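Local coordinates for tricorn protease (Thermoplasma acidophilum, PDB 1K32), which is a large hexameric serine protease with beta-propeller domains that probably cuts peptides released by the proteasome into shorter ones, at residues G100-G104 and R105-T109; V210-H214 and R215-I219; T242-D246 and Y247-H251. All coordinates share one frame; numbering follows the deposited sequence.

Contact 1: G100-G104 and R105-T109; sequences GKSTG and RRMFT
The hydroxyl of Thr103 leans over the turn onto Arg105 and Arg106. With OG1 between the backbone N and the carbonyl carbon (chi1 70°), it comes within 3.0 Å of Arg106 N in a weak hydrogen bond and touches Arg105 CG at 3.5 Å. Arg105 runs extended from CG to NE, then folds its guanidinium back so that one face lies over Thr103, with NH2 3.8 Å from Thr103 CB. Beyond the segments, the guanidinium makes a cation-pi contact with Tyr722. Thr103, Gly104, Arg105 and Arg106 form a type I turn at the end of a short beta hairpin of the propeller, whose return strand is only weakly bonded. Its two sides are joined by Thr103 N to Arg106 O (3.2 Å) and by the more bent return bond from Arg106 N to Thr103 O (3.1 Å). Met107, bent at its last torsion, packs CE 3.3 Å from Gly104 O. At the hairpin's far end a water links Thr109 OG1 to Lys101 O, donating to the carbonyl; Thr109 OG1 is also hydrogen-bonded to Thr124 OG1.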
loop_
_atom_site.group_PDB
_atom_site.type_symbol
_atom_site.label_atom_id
_atom_site.label_comp_id
_atom_site.label_asym_id
_atom_site.label_seq_id
_atom_site.Cartn_x
_atom_site.Cartn_y
_atom_site.Cartn_z
ATOM N N GLY A 100 42.008 31.152 16.104
ATOM C CA GLY A 100 42.415 30.640 17.400
ATOM C C GLY A 100 41.255 30.497 18.383
ATOM O O GLY A 100 40.338 31.320 18.392
ATOM N N LYS A 101 41.284 29.451 19.203
ATOM C CA LYS A 101 40.228 29.236 20.193
ATOM C C LYS A 101 40.379 30.274 21.300
ATOM O O LYS A 101 41.488 30.618 21.686
ATOM C CB LYS A 101 40.325 27.848 20.815
ATOM C CG LYS A 101 40.234 26.686 19.843
ATOM C CD LYS A 101 40.358 25.375 20.615
ATOM C CE LYS A 101 40.282 24.155 19.711
ATOM N NZ LYS A 101 40.230 22.908 20.527
ATOM N N SER A 102 39.264 30.750 21.831
ATOM C CA SER A 102 39.327 31.768 22.875
ATOM C C SER A 102 38.215 31.598 23.912
ATOM O O SER A 102 37.118 31.172 23.573
ATOM C CB SER A 102 39.217 33.152 22.211
ATOM O OG SER A 102 39.174 34.225 23.137
ATOM N N THR A 103 38.529 31.893 25.171
ATOM C CA THR A 103 37.549 31.881 26.264
ATOM C C THR A 103 37.849 33.183 27.011
ATOM O O THR A 103 38.913 33.778 26.812
ATOM C CB THR A 103 37.722 30.689 27.238
ATOM O OG1 THR A 103 38.925 30.850 28.003
ATOM C CG2 THR A 103 37.783 29.384 26.471
ATOM N N GLY A 104 36.922 33.639 27.848
ATOM C CA GLY A 104 37.145 34.872 28.581
ATOM C C GLY A 104 38.396 34.863 29.442
ATOM O O GLY A 104 39.043 35.890 29.608
ATOM N N ARG A 105 38.751 33.703 29.980
ATOM C CA ARG A 105 39.930 33.583 30.831
ATOM C C ARG A 105 41.205 33.215 30.063
ATOM O O ARG A 105 42.308 33.246 30.619
ATOM C CB ARG A 105 39.659 32.568 31.950
ATOM C CG ARG A 105 39.070 31.267 31.451
ATOM C CD ARG A 105 38.295 30.511 32.531
ATOM N NE ARG A 105 37.726 29.283 31.982
ATOM C CZ ARG A 105 36.721 29.243 31.110
ATOM N NH1 ARG A 105 36.282 28.076 30.659
ATOM N NH2 ARG A 105 36.137 30.364 30.706
ATOM N N ARG A 106 41.060 32.860 28.789
ATOM C CA ARG A 106 42.228 32.537 27.977
ATOM C C ARG A 106 41.974 33.032 26.566
ATOM O O ARG A 106 41.656 32.260 25.666
ATOM C CB ARG A 106 42.514 31.029 27.977
ATOM C CG ARG A 106 42.895 30.475 29.348
ATOM C CD ARG A 106 43.507 29.073 29.266
ATOM N NE ARG A 106 42.649 28.100 28.589
ATOM C CZ ARG A 106 42.985 26.831 28.366
ATOM N NH1 ARG A 106 42.139 26.016 27.743
ATOM N NH2 ARG A 106 44.171 26.371 28.757
ATOM N N MET A 107 42.088 34.344 26.399
ATOM C CA MET A 107 41.872 35.006 25.114
ATOM C C MET A 107 43.180 34.931 24.345
ATOM O O MET A 107 43.926 35.914 24.262
ATOM C CB MET A 107 41.459 36.467 25.347
ATOM C CG MET A 107 40.063 36.639 25.960
ATOM S SD MET A 107 39.611 38.372 26.243
ATOM C CE MET A 107 40.108 38.527 27.906
ATOM N N PHE A 108 43.439 33.758 23.770
ATOM C CA PHE A 108 44.680 33.505 23.057
ATOM C C PHE A 108 44.734 33.921 21.591
ATOM O O PHE A 108 43.710 34.217 20.983
ATOM C CB PHE A 108 45.070 32.030 23.250
ATOM C CG PHE A 108 45.401 31.680 24.686
ATOM C CD1 PHE A 108 45.555 30.346 25.081
ATOM C CD2 PHE A 108 45.601 32.689 25.637
ATOM C CE1 PHE A 108 45.909 30.019 26.395
ATOM C CE2 PHE A 108 45.957 32.368 26.965
ATOM C CZ PHE A 108 46.112 31.027 27.338
ATOM N N THR A 109 45.944 33.915 21.034
ATOM C CA THR A 109 46.195 34.369 19.667
ATOM C C THR A 109 46.069 35.868 19.837
ATOM O O THR A 109 44.976 36.447 19.718
ATOM C CB THR A 109 45.153 33.881 18.665
ATOM O OG1 THR A 109 45.192 32.451 18.616
ATOM C CG2 THR A 109 45.453 34.445 17.262
HETATM O O HOH W 1 43.965 31.008 20.303
#

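Contact 2: V210-H214 and R215-I219; sequences VIVGH and RIYFI
Val210 and Tyr217 form the tight end of this antiparallel pairing. Tyr217 N reaches Val210 O at 2.5 Å, and Val210 N reaches Tyr217 O at 2.6 Å, both short for backbone hydrogen bonds. Val210 CG2 points between its backbone N and carbonyl carbon and presses on Tyr217 CB at 3.4 Å, the two side chains meeting at about a right angle. Since Tyr217 CG lies anti to its carbonyl carbon (chi1 -69°), the ring slants back toward the turn, where its CE1 rests 3.8 Å from Val212 CB. Val210, Val212 and Tyr217 thus share one face of the pair, and Ile259 of the neighbouring sheet packs against all three. On the other face Ile211 and Ile216 touch more lightly, CG1 to CG1 at 4.1 Å. Between these layers Val212 N bonds to Arg215 O at 3.0 Å, while the return bond from Arg215 N to Val212 O is longer and more bent. Beyond it the packing gives way to the exposed turn of Gly213, with positive phi, and His214, whose side chain sets off away from strand 215-219 and whose NE2 makes a weak hydrogen bond to Asp161. Arg215 lays its CB and CG along the His214 carbonyl, then bends at chi2 and chi3 and carries its guanidinium off to a salt bridge with Asp237 and a hydrogen bond to Ser230. Two strands joined by a two-residue turn, with largely apolar side chains on both faces, make the beta hairpin that begins a four-stranded propeller blade.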
loop_
_atom_site.group_PDB
_atom_site.type_symbol
_atom_site.label_atom_id
_atom_site.label_comp_id
_atom_site.label_asym_id
_atom_site.label_seq_id
_atom_site.Cartn_x
_atom_site.Cartn_y
_atom_site.Cartn_z
ATOM N N VAL A 210 55.630 45.805 31.416
ATOM C CA VAL A 210 56.095 46.819 30.471
ATOM C C VAL A 210 57.451 47.313 30.942
ATOM O O VAL A 210 57.802 47.169 32.117
ATOM C CB VAL A 210 55.157 48.046 30.382
ATOM C CG1 VAL A 210 53.848 47.655 29.717
ATOM C CG2 VAL A 210 54.945 48.646 31.784
ATOM N N ILE A 211 58.204 47.902 30.021
ATOM C CA ILE A 211 59.526 48.421 30.333
ATOM C C ILE A 211 59.629 49.922 30.079
ATOM O O ILE A 211 59.249 50.424 29.023
ATOM C CB ILE A 211 60.619 47.703 29.509
ATOM C CG1 ILE A 211 60.798 46.278 30.039
ATOM C CG2 ILE A 211 61.944 48.475 29.587
ATOM C CD1 ILE A 211 61.744 45.425 29.218
ATOM N N VAL A 212 60.119 50.634 31.084
ATOM C CA VAL A 212 60.322 52.073 30.985
ATOM C C VAL A 212 61.713 52.303 31.546
ATOM O O VAL A 212 61.990 51.973 32.702
ATOM C CB VAL A 212 59.282 52.854 31.807
ATOM C CG1 VAL A 212 59.546 54.353 31.686
ATOM C CG2 VAL A 212 57.879 52.536 31.298
ATOM N N GLY A 213 62.595 52.847 30.716
ATOM C CA GLY A 213 63.961 53.061 31.151
ATOM C C GLY A 213 64.563 51.682 31.333
ATOM O O GLY A 213 64.634 50.901 30.379
ATOM N N HIS A 214 64.992 51.366 32.548
ATOM C CA HIS A 214 65.549 50.048 32.806
ATOM C C HIS A 214 64.823 49.384 33.965
ATOM O O HIS A 214 65.433 48.755 34.837
ATOM C CB HIS A 214 67.051 50.138 33.073
ATOM C CG HIS A 214 67.853 50.398 31.840
ATOM N ND1 HIS A 214 67.786 51.587 31.149
ATOM C CD2 HIS A 214 68.686 49.598 31.133
ATOM C CE1 HIS A 214 68.540 51.509 30.066
ATOM N NE2 HIS A 214 69.096 50.312 30.033
ATOM N N ARG A 215 63.504 49.545 33.959
ATOM C CA ARG A 215 62.645 48.955 34.975
ATOM C C ARG A 215 61.467 48.265 34.317
ATOM O O ARG A 215 60.924 48.747 33.325
ATOM C CB ARG A 215 62.123 50.013 35.945
ATOM C CG ARG A 215 63.192 50.611 36.836
ATOM C CD ARG A 215 62.642 50.886 38.225
ATOM N NE ARG A 215 63.569 50.383 39.230
ATOM C CZ ARG A 215 63.219 49.671 40.292
ATOM N NH1 ARG A 215 64.150 49.263 41.133
ATOM N NH2 ARG A 215 61.951 49.366 40.519
ATOM N N ILE A 216 61.082 47.126 34.867
ATOM C CA ILE A 216 59.950 46.392 34.339
ATOM C C ILE A 216 58.768 46.745 35.221
ATOM O O ILE A 216 58.806 46.524 36.428
ATOM C CB ILE A 216 60.165 44.854 34.410
ATOM C CG1 ILE A 216 61.461 44.462 33.704
ATOM C CG2 ILE A 216 58.980 44.131 33.763
ATOM C CD1 ILE A 216 61.849 43.004 33.907
ATOM N N TYR A 217 57.734 47.324 34.634
ATOM C CA TYR A 217 56.539 47.648 35.396
ATOM C C TYR A 217 55.481 46.587 35.118
ATOM O O TYR A 217 55.391 46.045 34.004
ATOM C CB TYR A 217 56.024 49.038 35.034
ATOM C CG TYR A 217 56.936 50.145 35.507
ATOM C CD1 TYR A 217 58.144 50.412 34.855
ATOM C CD2 TYR A 217 56.604 50.910 36.623
ATOM C CE1 TYR A 217 58.994 51.413 35.306
ATOM C CE2 TYR A 217 57.439 51.906 37.084
ATOM C CZ TYR A 217 58.633 52.157 36.427
ATOM O OH TYR A 217 59.459 53.151 36.903
ATOM N N PHE A 218 54.689 46.277 36.140
ATOM C CA PHE A 218 53.664 45.255 36.012
ATOM C C PHE A 218 52.616 45.382 37.103
ATOM O O PHE A 218 52.718 46.233 37.998
ATOM C CB PHE A 218 54.305 43.861 36.071
ATOM C CG PHE A 218 55.134 43.625 37.304
ATOM C CD1 PHE A 218 54.536 43.259 38.504
ATOM C CD2 PHE A 218 56.518 43.793 37.267
ATOM C CE1 PHE A 218 55.313 43.065 39.661
ATOM C CE2 PHE A 218 57.299 43.601 38.408
ATOM C CZ PHE A 218 56.692 43.238 39.612
ATOM N N ILE A 219 51.624 44.505 37.044
ATOM C CA ILE A 219 50.552 44.529 38.016
ATOM C C ILE A 219 50.449 43.249 38.833
ATOM O O ILE A 219 50.618 42.143 38.303
ATOM C CB ILE A 219 49.194 44.768 37.314
ATOM C CG1 ILE A 219 49.183 46.151 36.655
ATOM C CG2 ILE A 219 48.043 44.613 38.321
ATOM C CD1 ILE A 219 47.984 46.392 35.760
#

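Contact 3: T242-D246 and Y247-H251; sequences TSFTD and YYPRH
Asp246 OD2 takes the backbone N-H of the very next residue, Tyr247, at 2.6 Å with an angle of 149° at the hydrogen. The donor meets OD2 from above the carboxylate plane, 44° out of it. This bond depends on the Asp246 side chain being turned between its own backbone N and carbonyl carbon (chi1 55°), which curls the carboxylate back over the peptide that follows. The other oxygen, OD1, forms a salt bridge with Lys263. Tyr247 stands almost at right angles to the aspartate side chain, and one face of its ring lies over the Asp246 carbonyl, with CG 3.4 Å from Asp246 O. The ring also meets the aspartate methylene, CD1 to CB at 3.7 Å. Its hydroxyl extends away from the loop to the carbonyl of Lys691 on helix 678-693, so the tyrosine bridges propeller and helix. A second, apolar touch spans the bend: Phe244 CE1 lies 3.8 Å from Pro249 CB, while Thr242 CB sits over the rim of one face of the phenyl ring. Ile277 packs on this phenylalanine as well. Phe244 CB also comes near Tyr247 O, a buried carbonyl for which the model holds no partner. The chain thereby turns from the last strand of one blade into the strand that opens the next. With Lys263 and the Tyr247 N-H among its partners, the Asp246 carboxylate is probably ionised, a state the lysine would favour, and its hydrogen bond restrains the Asp246-Tyr247 peptide where the chain bends.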
loop_
_atom_site.group_PDB
_atom_site.type_symbol
_atom_site.label_atom_id
_atom_site.label_comp_id
_atom_site.label_asym_id
_atom_site.label_seq_id
_atom_site.Cartn_x
_atom_site.Cartn_y
_atom_site.Cartn_z
ATOM N N THR A 242 51.395 52.462 43.384
ATOM C CA THR A 242 50.012 52.906 43.514
ATOM C C THR A 242 49.360 52.347 44.755
ATOM O O THR A 242 49.817 51.354 45.311
ATOM C CB THR A 242 49.156 52.455 42.315
ATOM O OG1 THR A 242 49.117 51.020 42.266
ATOM C CG2 THR A 242 49.736 53.002 41.011
ATOM N N SER A 243 48.273 52.986 45.173
ATOM C CA SER A 243 47.519 52.560 46.347
ATOM C C SER A 243 46.019 52.614 46.072
ATOM O O SER A 243 45.260 53.179 46.850
ATOM C CB SER A 243 47.854 53.453 47.548
ATOM O OG SER A 243 49.167 53.211 48.009
ATOM N N PHE A 244 45.596 52.022 44.962
ATOM C CA PHE A 244 44.187 52.009 44.595
ATOM C C PHE A 244 43.347 51.196 45.588
ATOM O O PHE A 244 43.836 50.239 46.182
ATOM C CB PHE A 244 44.006 51.397 43.203
ATOM C CG PHE A 244 44.810 52.061 42.125
ATOM C CD1 PHE A 244 45.687 51.315 41.339
ATOM C CD2 PHE A 244 44.658 53.418 41.856
ATOM C CE1 PHE A 244 46.399 51.911 40.299
ATOM C CE2 PHE A 244 45.363 54.022 40.817
ATOM C CZ PHE A 244 46.233 53.263 40.037
ATOM N N THR A 245 42.083 51.576 45.751
ATOM C CA THR A 245 41.173 50.847 46.631
ATOM C C THR A 245 39.799 50.653 45.983
ATOM O O THR A 245 38.992 49.860 46.467
ATOM C CB THR A 245 40.960 51.570 47.984
ATOM O OG1 THR A 245 40.439 52.876 47.742
ATOM C CG2 THR A 245 42.267 51.674 48.762
ATOM N N ASP A 246 39.533 51.364 44.887
ATOM C CA ASP A 246 38.238 51.247 44.212
ATOM C C ASP A 246 38.106 50.063 43.245
ATOM O O ASP A 246 37.254 49.192 43.447
ATOM C CB ASP A 246 37.876 52.558 43.498
ATOM C CG ASP A 246 38.943 53.033 42.521
ATOM O OD1 ASP A 246 38.714 54.099 41.920
ATOM O OD2 ASP A 246 39.992 52.372 42.347
ATOM N N TYR A 247 38.929 50.043 42.197
ATOM C CA TYR A 247 38.923 48.952 41.222
ATOM C C TYR A 247 40.353 48.587 40.858
ATOM O O TYR A 247 41.247 49.428 40.922
ATOM C CB TYR A 247 38.162 49.340 39.951
ATOM C CG TYR A 247 36.750 49.835 40.188
ATOM C CD1 TYR A 247 36.479 51.196 40.342
ATOM C CD2 TYR A 247 35.680 48.944 40.244
ATOM C CE1 TYR A 247 35.164 51.661 40.540
ATOM C CE2 TYR A 247 34.365 49.395 40.444
ATOM C CZ TYR A 247 34.118 50.751 40.587
ATOM O OH TYR A 247 32.827 51.199 40.746
ATOM N N TYR A 248 40.563 47.325 40.497
ATOM C CA TYR A 248 41.882 46.831 40.111
ATOM C C TYR A 248 42.353 47.456 38.800
ATOM O O TYR A 248 41.560 47.643 37.877
ATOM C CB TYR A 248 41.861 45.312 39.917
ATOM C CG TYR A 248 41.986 44.480 41.168
ATOM C CD1 TYR A 248 41.180 44.721 42.278
ATOM C CD2 TYR A 248 42.893 43.425 41.227
ATOM C CE1 TYR A 248 41.278 43.927 43.423
ATOM C CE2 TYR A 248 43.001 42.625 42.358
ATOM C CZ TYR A 248 42.192 42.881 43.454
ATOM O OH TYR A 248 42.310 42.089 44.573
ATOM N N PRO A 249 43.643 47.805 38.716
ATOM C CA PRO A 249 44.197 48.394 37.495
ATOM C C PRO A 249 44.386 47.236 36.503
ATOM O O PRO A 249 44.594 46.086 36.908
ATOM C CB PRO A 249 45.524 48.983 37.972
ATOM C CG PRO A 249 45.970 47.968 38.999
ATOM C CD PRO A 249 44.669 47.730 39.776
ATOM N N ARG A 250 44.307 47.526 35.211
ATOM C CA ARG A 250 44.449 46.469 34.215
ATOM C C ARG A 250 45.089 46.937 32.928
ATOM O O ARG A 250 45.011 48.115 32.561
ATOM C CB ARG A 250 43.074 45.913 33.798
ATOM C CG ARG A 250 42.205 45.329 34.882
ATOM C CD ARG A 250 42.782 44.045 35.441
ATOM N NE ARG A 250 41.954 43.576 36.538
ATOM C CZ ARG A 250 42.284 42.599 37.366
ATOM N NH1 ARG A 250 41.446 42.260 38.336
ATOM N NH2 ARG A 250 43.447 41.969 37.225
ATOM N N HIS A 251 45.713 45.985 32.241
ATOM C CA HIS A 251 46.240 46.256 30.919
ATOM C C HIS A 251 47.258 47.388 30.798
ATOM O O HIS A 251 46.981 48.375 30.135
ATOM C CB HIS A 251 45.025 46.560 30.030
ATOM C CG HIS A 251 45.234 46.296 28.571
ATOM N ND1 HIS A 251 45.133 45.036 28.021
ATOM C CD2 HIS A 251 45.464 47.141 27.538
ATOM C CE1 HIS A 251 45.284 45.118 26.711
ATOM N NE2 HIS A 251 45.486 46.384 26.393
#

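From the N terminus the chain meets three local contacts in series; none nests in or crosses another. Contact 1 closes the hairpin of strands 100-103 and 106-107, which ends one propeller sheet and leads into the next, strand 110-114. Contact 2 closes the hairpin between strands 207-212 and 215-220, and contact 3 rounds off the connection from strand 239-240 to strand 249-254, where the following sheet opens. Contacts 2 and 3 touch, their centres about 17 Å apart: Ile219 CD1 packs 3.6 Å from Pro249 O, joining adjacent blades. Contact 1 stands apart, its nearest atoms about 8 Å from contact 3 and about 14 Å from contact 2.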